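Local coordinates for protein alginase (Pseudoalteromonas, PDB 4Q8K) that probably breaks down the polysaccharide alginate by beta-elimination, at residues T284-V296 with T299-D311. Numbering follows the deposited sequence.
Sequences TFNLRVVNNYGDV and TAFGNSFGIPVED
The rings of Phe285 and Phe301 lie nearly parallel, planes 16° apart, but strongly offset, with centroids 4.9 Å apart and little of one ring above the other. They belong to an antiparallel beta-meander, 284-292, 295-300 and 303-308, at one margin of a sheet in the concanavalin-like beta-sandwich. Phe301 CE2 sits over one face of the Phe285 ring near its rim. In return Phe285 CB lies over a face of the Phe301 ring in a CH-pi contact, 3.6 Å from Phe301 CZ. Ala300 CB approaches the Phe285 ring obliquely, 3.9 Å from Phe285 CD2. In Phe285, chi1 67° places CG between the backbone N and the carbonyl carbon, and the ring leans out from the strand, slanting toward the Leu287 end; Ile224 of the opposing sheet also touches it. Type I' turns, Asn292 to Asp295 and Ala300 to Asn303, make both connections. Arg288 and Thr299 form a hydrogen-bonded pair, with Arg288 N 2.9 Å from Thr299 O and Thr299 N returning a bond to Arg288 O. Beside it, Thr299 OG1 and Ser304 OG share a hydrogen bond of 2.7 Å, and a water links Thr299 OG1 to Arg288 O. Past the first turn, the side chains of Val296 and Val309 meet at about a right angle, their CG2 methyls 3.8 Å apart, with Met201 and Leu264 also against Val296. The turn itself is fastened by an Asx motif: Asn291 OD1 accepts from Gly294 N, while Asn291 ND2 binds Glu206 and the Met201 carbonyl. Gly294 O then receives Val309 N at 2.9 Å.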
loop_
_atom_site.group_PDB
_atom_site.type_symbol
_atom_site.label_atom_id
_atom_site.label_comp_id
_atom_site.label_asym_id
_atom_site.label_seq_id
_atom_site.Cartn_x
_atom_site.Cartn_y
_atom_site.Cartn_z
ATOM N N THR A 284 -6.719 13.206 -6.240
ATOM C CA THR A 284 -7.469 12.109 -5.643
ATOM C C THR A 284 -7.884 11.128 -6.728
ATOM O O THR A 284 -8.174 11.535 -7.851
ATOM C CB THR A 284 -8.737 12.633 -4.928
ATOM O OG1 THR A 284 -8.368 13.565 -3.899
ATOM C CG2 THR A 284 -9.539 11.487 -4.313
ATOM N N PHE A 285 -7.882 9.836 -6.404
ATOM C CA PHE A 285 -8.356 8.822 -7.346
ATOM C C PHE A 285 -9.156 7.756 -6.613
ATOM O O PHE A 285 -9.176 7.723 -5.381
ATOM C CB PHE A 285 -7.190 8.198 -8.117
ATOM C CG PHE A 285 -6.245 7.373 -7.262
ATOM C CD1 PHE A 285 -5.204 7.964 -6.573
ATOM C CD2 PHE A 285 -6.379 5.992 -7.194
ATOM C CE1 PHE A 285 -4.334 7.195 -5.807
ATOM C CE2 PHE A 285 -5.520 5.224 -6.442
ATOM C CZ PHE A 285 -4.490 5.819 -5.745
ATOM N N ASN A 286 -9.828 6.896 -7.369
ATOM C CA ASN A 286 -10.589 5.811 -6.779
ATOM C C ASN A 286 -9.833 4.501 -6.897
ATOM O O ASN A 286 -9.325 4.159 -7.969
ATOM C CB ASN A 286 -11.958 5.689 -7.457
ATOM C CG ASN A 286 -12.928 4.830 -6.665
ATOM O OD1 ASN A 286 -13.501 5.284 -5.672
ATOM N ND2 ASN A 286 -13.123 3.589 -7.101
ATOM N N LEU A 287 -9.756 3.773 -5.788
ATOM C CA LEU A 287 -9.067 2.493 -5.755
ATOM C C LEU A 287 -10.030 1.359 -5.425
ATOM O O LEU A 287 -10.747 1.413 -4.434
ATOM C CB LEU A 287 -7.935 2.510 -4.718
ATOM C CG LEU A 287 -7.152 1.203 -4.566
ATOM C CD1 LEU A 287 -6.378 0.860 -5.821
ATOM C CD2 LEU A 287 -6.194 1.316 -3.371
ATOM N N ARG A 288 -10.041 0.331 -6.260
ATOM C CA ARG A 288 -10.813 -0.875 -5.961
ATOM C C ARG A 288 -9.940 -2.112 -6.124
ATOM O O ARG A 288 -9.385 -2.359 -7.192
ATOM C CB ARG A 288 -12.064 -0.985 -6.850
ATOM C CG ARG A 288 -12.996 -2.134 -6.459
ATOM C CD ARG A 288 -14.386 -1.976 -7.101
ATOM N NE ARG A 288 -15.360 -2.924 -6.555
ATOM C CZ ARG A 288 -15.686 -4.062 -7.151
ATOM N NH1 ARG A 288 -16.572 -4.892 -6.608
ATOM N NH2 ARG A 288 -15.119 -4.370 -8.307
ATOM N N VAL A 289 -9.823 -2.887 -5.053
ATOM C CA VAL A 289 -9.044 -4.112 -5.073
ATOM C C VAL A 289 -9.974 -5.265 -4.760
ATOM O O VAL A 289 -10.648 -5.259 -3.731
ATOM C CB VAL A 289 -7.919 -4.077 -4.014
ATOM C CG1 VAL A 289 -7.127 -5.368 -4.033
ATOM C CG2 VAL A 289 -7.007 -2.888 -4.262
ATOM N N VAL A 290 -10.013 -6.246 -5.653
ATOM C CA VAL A 290 -10.842 -7.424 -5.444
ATOM C C VAL A 290 -9.997 -8.682 -5.451
ATOM O O VAL A 290 -9.183 -8.883 -6.349
ATOM C CB VAL A 290 -11.914 -7.555 -6.546
ATOM C CG1 VAL A 290 -12.803 -8.755 -6.269
ATOM C CG2 VAL A 290 -12.730 -6.269 -6.651
ATOM N N ASN A 291 -10.177 -9.519 -4.436
ATOM C CA ASN A 291 -9.616 -10.851 -4.445
ATOM C C ASN A 291 -10.759 -11.835 -4.572
ATOM O O ASN A 291 -11.428 -12.123 -3.588
ATOM C CB ASN A 291 -8.861 -11.160 -3.160
ATOM C CG ASN A 291 -8.449 -12.617 -3.080
ATOM O OD1 ASN A 291 -8.296 -13.291 -4.106
ATOM N ND2 ASN A 291 -8.286 -13.118 -1.865
ATOM N N ASN A 292 -10.986 -12.329 -5.781
ATOM C CA ASN A 292 -12.031 -13.317 -6.033
ATOM C C ASN A 292 -11.457 -14.729 -5.945
ATOM O O ASN A 292 -11.147 -15.337 -6.962
ATOM C CB ASN A 292 -12.652 -13.073 -7.414
ATOM C CG ASN A 292 -13.815 -14.001 -7.699
ATOM O OD1 ASN A 292 -14.353 -14.631 -6.791
ATOM N ND2 ASN A 292 -14.208 -14.091 -8.966
ATOM N N TYR A 293 -11.297 -15.232 -4.724
ATOM C CA TYR A 293 -10.760 -16.570 -4.484
ATOM C C TYR A 293 -9.474 -16.860 -5.268
ATOM O O TYR A 293 -9.316 -17.929 -5.866
ATOM C CB TYR A 293 -11.834 -17.640 -4.770
ATOM C CG TYR A 293 -13.065 -17.492 -3.898
ATOM C CD1 TYR A 293 -13.106 -18.046 -2.627
ATOM C CD2 TYR A 293 -14.178 -16.786 -4.342
ATOM C CE1 TYR A 293 -14.223 -17.909 -1.825
ATOM C CE2 TYR A 293 -15.304 -16.650 -3.547
ATOM C CZ TYR A 293 -15.316 -17.210 -2.285
ATOM O OH TYR A 293 -16.424 -17.069 -1.478
ATOM N N GLY A 294 -8.557 -15.895 -5.266
ATOM C CA GLY A 294 -7.244 -16.100 -5.851
ATOM C C GLY A 294 -7.044 -15.343 -7.151
ATOM O O GLY A 294 -5.928 -15.255 -7.656
ATOM N N ASP A 295 -8.127 -14.808 -7.704
ATOM C CA ASP A 295 -8.040 -13.988 -8.906
ATOM C C ASP A 295 -8.105 -12.546 -8.453
ATOM O O ASP A 295 -9.152 -12.068 -8.017
ATOM C CB ASP A 295 -9.194 -14.290 -9.873
ATOM C CG ASP A 295 -9.224 -15.736 -10.318
ATOM O OD1 ASP A 295 -8.172 -16.398 -10.307
ATOM O OD2 ASP A 295 -10.314 -16.200 -10.696
ATOM N N VAL A 296 -6.971 -11.859 -8.522
ATOM C CA VAL A 296 -6.874 -10.524 -7.944
ATOM C C VAL A 296 -6.926 -9.452 -9.018
ATOM O O VAL A 296 -6.175 -9.505 -9.984
ATOM C CB VAL A 296 -5.577 -10.344 -7.134
ATOM C CG1 VAL A 296 -5.435 -8.901 -6.680
ATOM C CG2 VAL A 296 -5.583 -11.288 -5.938
ATOM N N THR A 299 -8.397 -1.803 -9.784
ATOM C CA THR A 299 -8.921 -0.776 -10.669
ATOM C C THR A 299 -8.649 0.615 -10.097
ATOM O O THR A 299 -8.920 0.879 -8.923
ATOM C CB THR A 299 -10.441 -0.931 -10.880
ATOM O OG1 THR A 299 -10.721 -2.221 -11.432
ATOM C CG2 THR A 299 -10.983 0.151 -11.794
ATOM N N ALA A 300 -8.104 1.494 -10.929
ATOM C CA ALA A 300 -7.906 2.886 -10.561
ATOM C C ALA A 300 -7.799 3.728 -11.825
ATOM O O ALA A 300 -7.290 3.254 -12.844
ATOM C CB ALA A 300 -6.662 3.051 -9.679
ATOM N N PHE A 301 -8.304 4.959 -11.765
ATOM C CA PHE A 301 -8.335 5.856 -12.927
ATOM C C PHE A 301 -9.101 5.234 -14.093
ATOM O O PHE A 301 -8.801 5.522 -15.254
ATOM C CB PHE A 301 -6.924 6.209 -13.406
ATOM C CG PHE A 301 -6.052 6.814 -12.340
ATOM C CD1 PHE A 301 -6.029 8.184 -12.137
ATOM C CD2 PHE A 301 -5.252 6.005 -11.544
ATOM C CE1 PHE A 301 -5.214 8.745 -11.153
ATOM C CE2 PHE A 301 -4.446 6.558 -10.552
ATOM C CZ PHE A 301 -4.428 7.926 -10.364
ATOM N N GLY A 302 -10.068 4.377 -13.785
ATOM C CA GLY A 302 -10.857 3.706 -14.815
ATOM C C GLY A 302 -10.157 2.549 -15.514
ATOM O O GLY A 302 -10.737 1.913 -16.403
ATOM N N ASN A 303 -8.912 2.283 -15.118
ATOM C CA ASN A 303 -8.116 1.207 -15.685
ATOM C C ASN A 303 -8.085 0.003 -14.765
ATOM O O ASN A 303 -7.894 0.144 -13.556
ATOM C CB ASN A 303 -6.676 1.675 -15.942
ATOM C CG ASN A 303 -6.580 2.677 -17.078
ATOM O OD1 ASN A 303 -5.880 3.693 -16.975
ATOM N ND2 ASN A 303 -7.273 2.397 -18.169
ATOM N N SER A 304 -8.276 -1.185 -15.333
ATOM C CA SER A 304 -8.266 -2.412 -14.542
ATOM C C SER A 304 -7.244 -3.412 -15.044
ATOM O O SER A 304 -7.000 -3.524 -16.247
ATOM C CB SER A 304 -9.642 -3.083 -14.538
ATOM O OG SER A 304 -10.661 -2.199 -14.119
ATOM N N PHE A 305 -6.656 -4.138 -14.101
ATOM C CA PHE A 305 -5.779 -5.254 -14.398
ATOM C C PHE A 305 -5.962 -6.299 -13.305
ATOM O O PHE A 305 -6.088 -5.952 -12.129
ATOM C CB PHE A 305 -4.317 -4.781 -14.455
ATOM C CG PHE A 305 -3.325 -5.890 -14.693
ATOM C CD1 PHE A 305 -3.279 -6.547 -15.909
ATOM C CD2 PHE A 305 -2.438 -6.274 -13.697
ATOM C CE1 PHE A 305 -2.373 -7.569 -16.130
ATOM C CE2 PHE A 305 -1.525 -7.301 -13.912
ATOM C CZ PHE A 305 -1.484 -7.940 -15.128
ATOM N N GLY A 306 -5.969 -7.570 -13.698
ATOM C CA GLY A 306 -6.078 -8.667 -12.755
ATOM C C GLY A 306 -5.625 -9.994 -13.333
ATOM O O GLY A 306 -5.765 -10.222 -14.538
ATOM N N ILE A 307 -5.100 -10.865 -12.470
ATOM C CA ILE A 307 -4.689 -12.220 -12.835
ATOM C C ILE A 307 -4.876 -13.174 -11.659
ATOM O O ILE A 307 -5.027 -12.739 -10.516
ATOM C CB ILE A 307 -3.190 -12.293 -13.214
ATOM C CG1 ILE A 307 -2.324 -11.923 -12.004
ATOM C CG2 ILE A 307 -2.885 -11.425 -14.431
ATOM C CD1 ILE A 307 -0.850 -11.962 -12.287
ATOM N N PRO A 308 -4.862 -14.486 -11.933
ATOM C CA PRO A 308 -4.762 -15.431 -10.818
ATOM C C PRO A 308 -3.397 -15.245 -10.170
ATOM O O PRO A 308 -2.419 -15.037 -10.881
ATOM C CB PRO A 308 -4.848 -16.802 -11.504
ATOM C CG PRO A 308 -5.535 -16.532 -12.831
ATOM C CD PRO A 308 -5.033 -15.166 -13.231
ATOM N N VAL A 309 -3.330 -15.318 -8.848
ATOM C CA VAL A 309 -2.068 -15.073 -8.152
ATOM C C VAL A 309 -1.562 -16.328 -7.451
ATOM O O VAL A 309 -2.328 -17.258 -7.197
ATOM C CB VAL A 309 -2.213 -13.941 -7.128
ATOM C CG1 VAL A 309 -2.561 -12.626 -7.815
ATOM C CG2 VAL A 309 -3.266 -14.292 -6.087
ATOM N N GLU A 310 -0.266 -16.363 -7.154
ATOM C CA GLU A 310 0.293 -17.473 -6.390
ATOM C C GLU A 310 -0.401 -17.521 -5.037
ATOM O O GLU A 310 -0.483 -16.518 -4.334
ATOM C CB GLU A 310 1.803 -17.309 -6.201
ATOM C CG GLU A 310 2.478 -18.527 -5.564
ATOM C CD GLU A 310 4.000 -18.468 -5.632
ATOM O OE1 GLU A 310 4.582 -17.473 -5.160
ATOM O OE2 GLU A 310 4.615 -19.417 -6.168
ATOM N N ASP A 311 -0.923 -18.688 -4.690
ATOM C CA ASP A 311 -1.669 -18.851 -3.454
ATOM C C ASP A 311 -0.722 -18.863 -2.255
ATOM O O ASP A 311 0.426 -19.287 -2.363
ATOM C CB ASP A 311 -2.469 -20.154 -3.526
ATOM C CG ASP A 311 -3.688 -20.147 -2.626
ATOM O OD1 ASP A 311 -4.017 -19.085 -2.064
ATOM O OD2 ASP A 311 -4.329 -21.211 -2.499
HETATM O O HOH W 1 -10.037 7.096 -10.335
HETATM O O HOH W 2 -11.606 2.324 -9.066
HETATM O O HOH W 3 -10.942 -3.939 -9.408
HETATM O O HOH W 4 -4.802 -18.472 -8.047
#